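Local coordinates for conserved domain protein (Porphyromonas gingivalis, PDB 3PNN), which probably forms glycosidic linkages, as a cytoplasmic glycosyltransferase built on a Rossmann-like alpha/beta/alpha fold, at residues Thr7-Ala12 with Arg50-Ile55; Arg97-Gly102 with Glu242-Phe247; Phe118-Ala123 with Trp218-Asp223. All coordinates share one frame; numbering follows the deposited sequence.

Contact 1: residues Thr7-Ala12 with Arg50-Ile55; sequences TLFVLA and RLVFVI
Leu8 and Val10 engage Arg50, Val52 and Val54 through a parallel ladder in which strand 7-11 uses N-H and C=O of every second residue. Leu8 N reaches Arg50 O at 2.9 Å, Val52 N reaches Leu8 O at 2.8 Å, and Val10 N closes on Val52 O at 2.7 Å, all nearly straight. Val54 N continues the ladder to Val10 O; the last rung, from Ala12 N to Val54 O, is weak, where the first segment leaves the strand. On one face of the sheet Val10 and Phe53 lie side by side: Val10 CB meets Phe53 CD1 at 3.6 Å, and both methyls reach the CD1 and CE1 atoms of Phe53. Leu8 CD2 adds a contact with Leu51 CD2. On the other face Phe9, its CG anti to the backbone N (chi1 -171°), sends CE1 against Val54 CB at 3.8 Å and against Val52 CG1. Beside Thr7, Arg50 bends at chi3 (59°), which brings NH1 to Thr7 OG1 at 2.9 Å, with the oxygen in the guanidinium plane. Thr7 OG1 is also hydrogen-bonded to Glu116, and Arg50 NH1 to Lys5 O, a polar group of side chains and backbone at one end of apolar packing. These strands belong to a beta-alpha-beta unit completed by helix 35-46, consistent with the Rossmann-like alpha/beta/alpha fold. Strand 118-122 flanks 7-11 on its other edge and strand 77-81 flanks 50-55, while helix 60-71 covers the Phe53 face, Phe63 meeting that ring edge-to-face.

Contact 2: residues Arg97-Gly102 with Glu242-Phe247; sequences REKPWG and EPKSEF
Phe247 N donates to Trp101 O at 2.8 Å, in the carbonyl plane, and joins two segments without regular helix or strand. Glu246 CA also approaches this oxygen, as a CA-H...O contact. Gly102, with phi at 126°, passes close to Phe247, its C 3.4 Å from Phe247 O, and takes the N-cap position of helix 103-108. Both segments are loops leading into helices, 103-108 and 249-259, so the contact ties two helix approaches together beside the alpha/beta core. The side chain of Arg97 does most of the holding. Bent at chi2 (86°), it brings its guanidinium between the loops. NH2 reaches Ser245 O at 2.7 Å and NH1 reaches Ser245 OG at 3.2 Å, an end-on grip; NH1 also bonds weakly to Glu242 O. From its side edge NE and NH2 both donate to Lys99 O, NE at 2.7 Å on a lone pair. In-plane bonds to both Lys99 O and Ser245 would fix the rotation of the flat group. Pro243 O lies over one guanidinium face and Trp101 CZ3 over the opposite one. Ser245 OG has a second partner in His239 O, and Trp101 NE1 bonds to Leu84 O. Farther out, Lys99 stretches fully extended across Glu246 at about a right angle, its NZ 3.6 Å from OE2 of Glu246 in a salt bridge. A water donates to both Pro100 O and Glu246 OE1; another links Glu98 N to Pro243 O.

Contact 3: residues Phe118-Ala123 with Trp218-Asp223; sequences FAVINA and WGFTPD
Phe118 and Val120 pair with Phe220 and Trp218 in an antiparallel arrangement, which sets strand 217-220 against the parallel strands of the Rossmann-like sheet. Four backbone bonds hold the two strands. Phe118 N donates to Phe220 O, Phe220 N donates to Phe118 O at 2.8 Å, and Val120 N to Trp218 O and Trp218 N to Val120 O follow, both at 2.9 Å. These are the hydrogen-bonded pairs; Ala119 and Gly219 between them form a non-hydrogen-bonded pair with their CA atoms 4.4 Å apart. Here Ala119 CA comes to 3.1 Å from Trp218 O and Gly219 CA approaches Phe118 O, two CA-H...O contacts.

Aromatic packing occupies the face bearing Phe118, Val120, Trp218 and Phe220. The Phe118 ring leans toward strand 217-220, its CG lying between the backbone N and carbonyl carbon (chi1 65°). There Phe220 CB sits over the ring face in a CH-pi contact, 3.9 Å from its centroid, and the two rings meet obliquely, planes at 52°. Farther out, Phe118 also lies by Phe225, while Phe220 is stacked on Tyr224 and edge-to-face with Tyr149. Helix 249-259 covers this side through Ile249 and Val253, against Val120, Trp218 and Phe220. The indole nitrogen of Trp218 bonds to Asn216 OD1.

Valine packing is sparser: Val120 CB faces Trp218 CB, and Val120 CG2 lies in the plane of the Phe220 ring at its edge, 3.9 Å from CD2.

Overall arrangement
Contacts 1 and 3 are both core contacts, their centres 9 Å apart, and share a sheet: strand 7-11 lies between strands 50-55 and 118-122, with Phe9 N probably hydrogen-bonded to Ala119 O at 2.8 Å. Contact 1 is parallel, with Val and Leu packed beside two phenylalanine rings and one polar spot near Thr7; contact 3 turns to antiparallel pairing and aromatic packing toward the strands beyond. Contact 2 lies farther out, about 21 Å from contact 1 and 22 Å from contact 3 between centres, and joins loops rather than strands. There side-chain hydrogen bonds, a salt bridge and waters replace the regular ladder. Contact 3 is nested in the chain loop that contact 2 closes.

Contact 1: residues Thr7-Ala12 with Arg50-Ile55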
loop_
_atom_site.group_PDB
_atom_site.type_symbol
_atom_site.label_atom_id
_atom_site.label_comp_id
_atom_site.label_asym_id
_atom_site.label_seq_id
_atom_site.Cartn_x
_atom_site.Cartn_y
_atom_site.Cartn_z
ATOM N N THR A 7 8.754 -8.088 8.058
ATOM C CA THR A 7 8.621 -8.415 6.655
ATOM C C THR A 7 8.031 -7.233 5.887
ATOM O O THR A 7 7.136 -6.549 6.390
ATOM C CB THR A 7 7.692 -9.644 6.522
ATOM O OG1 THR A 7 8.368 -10.792 7.057
ATOM C CG2 THR A 7 7.281 -9.910 5.053
ATOM N N LEU A 8 8.533 -6.977 4.682
ATOM C CA LEU A 8 7.899 -6.003 3.787
ATOM C C LEU A 8 7.037 -6.738 2.746
ATOM O O LEU A 8 7.544 -7.526 1.955
ATOM C CB LEU A 8 8.953 -5.130 3.082
ATOM C CG LEU A 8 8.358 -4.086 2.121
ATOM C CD1 LEU A 8 7.578 -3.034 2.905
ATOM C CD2 LEU A 8 9.464 -3.414 1.335
ATOM N N PHE A 9 5.738 -6.466 2.750
ATOM C CA PHE A 9 4.788 -7.161 1.882
ATOM C C PHE A 9 4.398 -6.129 0.841
ATOM O O PHE A 9 3.786 -5.107 1.167
ATOM C CB PHE A 9 3.577 -7.605 2.717
ATOM C CG PHE A 9 2.601 -8.517 1.997
ATOM C CD1 PHE A 9 2.841 -8.973 0.711
ATOM C CD2 PHE A 9 1.435 -8.935 2.641
ATOM C CE1 PHE A 9 1.937 -9.827 0.064
ATOM C CE2 PHE A 9 0.537 -9.784 1.999
ATOM C CZ PHE A 9 0.795 -10.226 0.702
ATOM N N VAL A 10 4.788 -6.376 -0.406
ATOM C CA VAL A 10 4.552 -5.422 -1.479
ATOM C C VAL A 10 3.359 -5.827 -2.349
ATOM O O VAL A 10 3.315 -6.940 -2.910
ATOM C CB VAL A 10 5.813 -5.253 -2.372
ATOM C CG1 VAL A 10 5.530 -4.275 -3.510
ATOM C CG2 VAL A 10 7.022 -4.788 -1.533
ATOM N N LEU A 11 2.379 -4.928 -2.461
ATOM C CA LEU A 11 1.206 -5.179 -3.305
ATOM C C LEU A 11 1.539 -4.974 -4.786
ATOM O O LEU A 11 1.444 -3.864 -5.308
ATOM C CB LEU A 11 0.046 -4.264 -2.899
ATOM C CG LEU A 11 -0.409 -4.409 -1.448
ATOM C CD1 LEU A 11 -1.569 -3.455 -1.181
ATOM C CD2 LEU A 11 -0.820 -5.855 -1.161
ATOM N N ALA A 12 1.913 -6.056 -5.459
ATOM C CA ALA A 12 2.403 -5.972 -6.832
ATOM C C ALA A 12 1.486 -6.668 -7.841
ATOM O O ALA A 12 1.862 -6.911 -8.989
ATOM C CB ALA A 12 3.823 -6.535 -6.910
ATOM N N ARG A 50 12.938 -9.340 5.146
ATOM C CA ARG A 50 12.598 -10.105 3.947
ATOM C C ARG A 50 11.499 -9.394 3.178
ATOM O O ARG A 50 10.760 -8.567 3.746
ATOM C CB ARG A 50 12.123 -11.517 4.325
ATOM C CG ARG A 50 10.796 -11.542 5.068
ATOM C CD ARG A 50 10.620 -12.829 5.872
ATOM N NE ARG A 50 11.689 -12.982 6.851
ATOM C CZ ARG A 50 11.808 -12.260 7.965
ATOM N NH1 ARG A 50 10.910 -11.319 8.268
ATOM N NH2 ARG A 50 12.834 -12.479 8.780
ATOM N N LEU A 51 11.398 -9.719 1.890
ATOM C CA LEU A 51 10.358 -9.186 1.032
ATOM C C LEU A 51 9.398 -10.285 0.606
ATOM O O LEU A 51 9.807 -11.399 0.262
ATOM C CB LEU A 51 10.959 -8.595 -0.240
ATOM C CG LEU A 51 12.174 -7.681 -0.135
ATOM C CD1 LEU A 51 12.550 -7.223 -1.564
ATOM C CD2 LEU A 51 11.874 -6.493 0.770
ATOM N N VAL A 52 8.115 -9.957 0.606
ATOM C CA VAL A 52 7.117 -10.806 -0.026
ATOM C C VAL A 52 6.361 -9.962 -1.057
ATOM O O VAL A 52 5.900 -8.856 -0.739
ATOM C CB VAL A 52 6.125 -11.388 1.015
ATOM C CG1 VAL A 52 4.992 -12.159 0.317
ATOM C CG2 VAL A 52 6.867 -12.285 2.009
ATOM N N PHE A 53 6.259 -10.469 -2.289
ATOM C CA PHE A 53 5.481 -9.807 -3.334
ATOM C C PHE A 53 4.247 -10.630 -3.624
ATOM O O PHE A 53 4.355 -11.831 -3.873
ATOM C CB PHE A 53 6.287 -9.697 -4.641
ATOM C CG PHE A 53 7.538 -8.861 -4.509
ATOM C CD1 PHE A 53 7.484 -7.483 -4.701
ATOM C CD2 PHE A 53 8.751 -9.453 -4.179
ATOM C CE1 PHE A 53 8.640 -6.697 -4.580
ATOM C CE2 PHE A 53 9.917 -8.678 -4.046
ATOM C CZ PHE A 53 9.857 -7.301 -4.248
ATOM N N VAL A 54 3.076 -9.999 -3.610
ATOM C CA VAL A 54 1.916 -10.668 -4.199
ATOM C C VAL A 54 1.810 -10.234 -5.666
ATOM O O VAL A 54 1.754 -9.041 -5.964
ATOM C CB VAL A 54 0.601 -10.394 -3.435
ATOM C CG1 VAL A 54 0.353 -8.896 -3.279
ATOM C CG2 VAL A 54 -0.574 -11.107 -4.126
ATOM N N ILE A 55 1.823 -11.209 -6.567
ATOM C CA ILE A 55 1.704 -10.956 -7.998
ATOM C C ILE A 55 0.632 -11.894 -8.557
ATOM O O ILE A 55 -0.124 -12.493 -7.788
ATOM C CB ILE A 55 3.045 -11.195 -8.735
ATOM C CG1 ILE A 55 3.496 -12.652 -8.602
ATOM C CG2 ILE A 55 4.143 -10.244 -8.221
ATOM C CD1 ILE A 55 4.572 -13.033 -9.653
#

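Contact 2: residues Arg97-Gly102 with Glu242-Phe247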
loop_
_atom_site.group_PDB
_atom_site.type_symbol
_atom_site.label_atom_id
_atom_site.label_comp_id
_atom_site.label_asym_id
_atom_site.label_seq_id
_atom_site.Cartn_x
_atom_site.Cartn_y
_atom_site.Cartn_z
ATOM N N ARG A 97 -17.290 -13.375 -13.336
ATOM C CA ARG A 97 -16.302 -12.559 -12.633
ATOM C C ARG A 97 -14.925 -12.548 -13.309
ATOM O O ARG A 97 -14.352 -13.598 -13.606
ATOM C CB ARG A 97 -16.170 -13.013 -11.177
ATOM C CG ARG A 97 -15.213 -12.161 -10.355
ATOM C CD ARG A 97 -15.898 -10.937 -9.764
ATOM N NE ARG A 97 -14.918 -9.981 -9.253
ATOM C CZ ARG A 97 -15.178 -9.042 -8.344
ATOM N NH1 ARG A 97 -16.396 -8.925 -7.823
ATOM N NH2 ARG A 97 -14.214 -8.221 -7.956
ATOM N N GLU A 98 -14.397 -11.349 -13.543
ATOM C CA GLU A 98 -13.066 -11.197 -14.118
ATOM C C GLU A 98 -12.210 -10.210 -13.320
ATOM O O GLU A 98 -10.987 -10.334 -13.277
ATOM C CB GLU A 98 -13.151 -10.770 -15.586
ATOM C CG GLU A 98 -14.005 -9.533 -15.832
ATOM C CD GLU A 98 -14.431 -9.395 -17.287
ATOM O OE1 GLU A 98 -13.806 -10.039 -18.160
ATOM O OE2 GLU A 98 -15.393 -8.641 -17.557
ATOM N N LYS A 99 -12.859 -9.236 -12.692
ATOM C CA LYS A 99 -12.162 -8.226 -11.912
ATOM C C LYS A 99 -11.609 -8.812 -10.609
ATOM O O LYS A 99 -12.325 -9.496 -9.880
ATOM C CB LYS A 99 -13.114 -7.073 -11.605
ATOM C CG LYS A 99 -12.501 -5.968 -10.771
ATOM C CD LYS A 99 -13.431 -4.770 -10.727
ATOM C CE LYS A 99 -12.732 -3.542 -10.182
ATOM N NZ LYS A 99 -13.486 -2.302 -10.521
ATOM N N PRO A 100 -10.322 -8.559 -10.321
ATOM C CA PRO A 100 -9.714 -9.061 -9.082
ATOM C C PRO A 100 -10.471 -8.585 -7.847
ATOM O O PRO A 100 -11.042 -7.492 -7.847
ATOM C CB PRO A 100 -8.304 -8.464 -9.108
ATOM C CG PRO A 100 -8.008 -8.297 -10.590
ATOM C CD PRO A 100 -9.336 -7.941 -11.222
ATOM N N TRP A 101 -10.444 -9.398 -6.797
ATOM C CA TRP A 101 -11.263 -9.157 -5.610
ATOM C C TRP A 101 -10.912 -7.923 -4.790
ATOM O O TRP A 101 -11.735 -7.464 -3.998
ATOM C CB TRP A 101 -11.274 -10.393 -4.716
ATOM C CG TRP A 101 -11.976 -11.552 -5.340
ATOM C CD1 TRP A 101 -11.407 -12.711 -5.778
ATOM C CD2 TRP A 101 -13.387 -11.675 -5.597
ATOM N NE1 TRP A 101 -12.369 -13.545 -6.292
ATOM C CE2 TRP A 101 -13.593 -12.935 -6.192
ATOM C CE3 TRP A 101 -14.491 -10.841 -5.386
ATOM C CZ2 TRP A 101 -14.859 -13.384 -6.583
ATOM C CZ3 TRP A 101 -15.753 -11.291 -5.765
ATOM C CH2 TRP A 101 -15.925 -12.552 -6.358
ATOM N N GLY A 102 -9.696 -7.394 -4.947
ATOM C CA GLY A 102 -9.333 -6.154 -4.274
ATOM C C GLY A 102 -8.068 -6.237 -3.428
ATOM O O GLY A 102 -7.540 -7.325 -3.203
ATOM N N GLU A 242 -21.699 -9.748 -7.301
ATOM C CA GLU A 242 -21.548 -8.502 -8.043
ATOM C C GLU A 242 -20.288 -8.522 -8.917
ATOM O O GLU A 242 -19.268 -9.110 -8.544
ATOM C CB GLU A 242 -21.557 -7.307 -7.090
ATOM C CG GLU A 242 -22.857 -7.173 -6.308
ATOM C CD GLU A 242 -22.759 -6.168 -5.175
ATOM O OE1 GLU A 242 -21.816 -5.349 -5.183
ATOM O OE2 GLU A 242 -23.626 -6.201 -4.275
ATOM N N PRO A 243 -20.366 -7.888 -10.095
ATOM C CA PRO A 243 -19.296 -7.951 -11.095
ATOM C C PRO A 243 -18.064 -7.137 -10.712
ATOM O O PRO A 243 -16.948 -7.539 -11.052
ATOM C CB PRO A 243 -19.944 -7.337 -12.346
ATOM C CG PRO A 243 -21.408 -7.285 -12.055
ATOM C CD PRO A 243 -21.522 -7.125 -10.584
ATOM N N LYS A 244 -18.260 -6.012 -10.029
ATOM C CA LYS A 244 -17.157 -5.083 -9.779
ATOM C C LYS A 244 -16.907 -4.757 -8.298
ATOM O O LYS A 244 -16.153 -3.831 -7.975
ATOM C CB LYS A 244 -17.369 -3.796 -10.581
ATOM C CG LYS A 244 -17.749 -4.056 -12.034
ATOM C CD LYS A 244 -17.970 -2.774 -12.819
ATOM C CE LYS A 244 -16.667 -2.230 -13.385
ATOM N NZ LYS A 244 -16.913 -1.206 -14.442
ATOM N N SER A 245 -17.524 -5.519 -7.401
ATOM C CA SER A 245 -17.331 -5.301 -5.970
ATOM C C SER A 245 -15.877 -5.567 -5.583
ATOM O O SER A 245 -15.227 -6.428 -6.178
ATOM C CB SER A 245 -18.271 -6.194 -5.160
ATOM O OG SER A 245 -18.131 -7.553 -5.540
ATOM N N GLU A 246 -15.372 -4.824 -4.596
ATOM C CA GLU A 246 -13.972 -4.939 -4.180
ATOM C C GLU A 246 -13.812 -4.923 -2.669
ATOM O O GLU A 246 -14.524 -4.206 -1.963
ATOM C CB GLU A 246 -13.125 -3.817 -4.776
ATOM C CG GLU A 246 -12.820 -3.983 -6.256
ATOM C CD GLU A 246 -11.923 -2.875 -6.773
ATOM O OE1 GLU A 246 -10.688 -3.077 -6.822
ATOM O OE2 GLU A 246 -12.455 -1.796 -7.116
ATOM N N PHE A 247 -12.850 -5.706 -2.194
ATOM C CA PHE A 247 -12.571 -5.876 -0.769
ATOM C C PHE A 247 -11.278 -5.139 -0.460
ATOM O O PHE A 247 -10.189 -5.631 -0.780
ATOM C CB PHE A 247 -12.432 -7.379 -0.496
ATOM C CG PHE A 247 -12.300 -7.751 0.957
ATOM C CD1 PHE A 247 -13.288 -7.421 1.872
ATOM C CD2 PHE A 247 -11.210 -8.497 1.392
ATOM C CE1 PHE A 247 -13.179 -7.791 3.211
ATOM C CE2 PHE A 247 -11.094 -8.875 2.732
ATOM C CZ PHE A 247 -12.077 -8.519 3.641
HETATM O O HOH W 1 -15.796 -8.747 -13.258
HETATM O O HOH W 2 -9.571 -5.241 -7.976
#

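Contact 3: residues Phe118-Ala123 with Trp218-Asp223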
loop_
_atom_site.group_PDB
_atom_site.type_symbol
_atom_site.label_atom_id
_atom_site.label_comp_id
_atom_site.label_asym_id
_atom_site.label_seq_id
_atom_site.Cartn_x
_atom_site.Cartn_y
_atom_site.Cartn_z
ATOM N N PHE A 118 4.489 -7.246 9.930
ATOM C CA PHE A 118 4.776 -6.939 8.537
ATOM C C PHE A 118 4.196 -5.599 8.102
ATOM O O PHE A 118 3.163 -5.151 8.628
ATOM C CB PHE A 118 4.273 -8.082 7.608
ATOM C CG PHE A 118 2.767 -8.268 7.593
ATOM C CD1 PHE A 118 2.001 -7.786 6.530
ATOM C CD2 PHE A 118 2.130 -8.983 8.605
ATOM C CE1 PHE A 118 0.613 -7.992 6.508
ATOM C CE2 PHE A 118 0.756 -9.190 8.590
ATOM C CZ PHE A 118 -0.002 -8.693 7.546
ATOM N N ALA A 119 4.884 -4.962 7.154
ATOM C CA ALA A 119 4.379 -3.769 6.476
ATOM C C ALA A 119 3.678 -4.154 5.190
ATOM O O ALA A 119 4.053 -5.127 4.551
ATOM C CB ALA A 119 5.532 -2.817 6.151
ATOM N N VAL A 120 2.658 -3.384 4.821
ATOM C CA VAL A 120 2.037 -3.490 3.510
ATOM C C VAL A 120 2.239 -2.156 2.815
ATOM O O VAL A 120 1.981 -1.095 3.413
ATOM C CB VAL A 120 0.542 -3.779 3.628
ATOM C CG1 VAL A 120 -0.123 -3.732 2.226
ATOM C CG2 VAL A 120 0.317 -5.141 4.317
ATOM N N ILE A 121 2.748 -2.193 1.587
ATOM C CA ILE A 121 2.914 -0.975 0.797
ATOM C C ILE A 121 2.545 -1.203 -0.660
ATOM O O ILE A 121 2.508 -2.350 -1.131
ATOM C CB ILE A 121 4.387 -0.435 0.819
ATOM C CG1 ILE A 121 5.351 -1.405 0.121
ATOM C CG2 ILE A 121 4.840 -0.121 2.245
ATOM C CD1 ILE A 121 6.720 -0.766 -0.255
ATOM N N ASN A 122 2.276 -0.109 -1.373
ATOM C CA ASN A 122 2.033 -0.185 -2.811
ATOM C C ASN A 122 3.351 -0.355 -3.551
ATOM O O ASN A 122 4.425 -0.022 -3.020
ATOM C CB ASN A 122 1.339 1.079 -3.326
ATOM C CG ASN A 122 -0.096 1.206 -2.854
ATOM O OD1 ASN A 122 -0.768 0.208 -2.560
ATOM N ND2 ASN A 122 -0.584 2.444 -2.797
ATOM N N ALA A 123 3.265 -0.834 -4.788
ATOM C CA ALA A 123 4.451 -1.146 -5.585
ATOM C C ALA A 123 4.998 0.041 -6.382
ATOM O O ALA A 123 6.121 -0.008 -6.872
ATOM C CB ALA A 123 4.153 -2.318 -6.536
ATOM N N TRP A 218 0.906 0.356 5.730
ATOM C CA TRP A 218 0.341 -0.151 6.990
ATOM C C TRP A 218 1.341 -1.047 7.692
ATOM O O TRP A 218 2.245 -1.592 7.052
ATOM C CB TRP A 218 -0.867 -1.027 6.677
ATOM C CG TRP A 218 -1.950 -0.346 5.940
ATOM C CD1 TRP A 218 -2.155 -0.329 4.589
ATOM C CD2 TRP A 218 -3.010 0.405 6.524
ATOM N NE1 TRP A 218 -3.288 0.400 4.299
ATOM C CE2 TRP A 218 -3.825 0.866 5.473
ATOM C CE3 TRP A 218 -3.345 0.743 7.842
ATOM C CZ2 TRP A 218 -4.961 1.652 5.695
ATOM C CZ3 TRP A 218 -4.488 1.516 8.066
ATOM C CH2 TRP A 218 -5.272 1.965 6.995
ATOM N N GLY A 219 1.149 -1.241 8.993
ATOM C CA GLY A 219 1.893 -2.239 9.753
ATOM C C GLY A 219 0.916 -3.149 10.489
ATOM O O GLY A 219 0.067 -2.664 11.239
ATOM N N PHE A 220 1.033 -4.459 10.276
ATOM C CA PHE A 220 0.095 -5.430 10.857
ATOM C C PHE A 220 0.833 -6.561 11.566
ATOM O O PHE A 220 2.054 -6.713 11.425
ATOM C CB PHE A 220 -0.795 -6.057 9.770
ATOM C CG PHE A 220 -1.715 -5.078 9.051
ATOM C CD1 PHE A 220 -2.689 -4.366 9.742
ATOM C CD2 PHE A 220 -1.624 -4.914 7.672
ATOM C CE1 PHE A 220 -3.540 -3.488 9.074
ATOM C CE2 PHE A 220 -2.470 -4.042 6.997
ATOM C CZ PHE A 220 -3.440 -3.334 7.702
ATOM N N THR A 221 0.081 -7.360 12.319
ATOM C CA THR A 221 0.566 -8.635 12.830
ATOM C C THR A 221 -0.287 -9.714 12.178
ATOM O O THR A 221 -1.337 -9.415 11.626
ATOM C CB THR A 221 0.466 -8.711 14.375
ATOM O OG1 THR A 221 -0.829 -8.269 14.800
ATOM C CG2 THR A 221 1.518 -7.800 15.022
ATOM N N PRO A 222 0.152 -10.981 12.239
ATOM C CA PRO A 222 -0.537 -11.995 11.414
ATOM C C PRO A 222 -2.006 -12.257 11.770
ATOM O O PRO A 222 -2.739 -12.808 10.930
ATOM C CB PRO A 222 0.331 -13.251 11.596
ATOM C CG PRO A 222 1.734 -12.675 11.876
ATOM C CD PRO A 222 1.448 -11.459 12.750
ATOM N N ASP A 223 -2.452 -11.879 12.967
ATOM C CA ASP A 223 -3.881 -12.037 13.293
ATOM C C ASP A 223 -4.726 -11.234 12.303
ATOM O O ASP A 223 -5.906 -11.491 12.129
ATOM C CB ASP A 223 -4.184 -11.575 14.720
ATOM C CG ASP A 223 -3.485 -10.275 15.066
ATOM O OD1 ASP A 223 -4.158 -9.214 15.096
ATOM O OD2 ASP A 223 -2.257 -10.315 15.294
#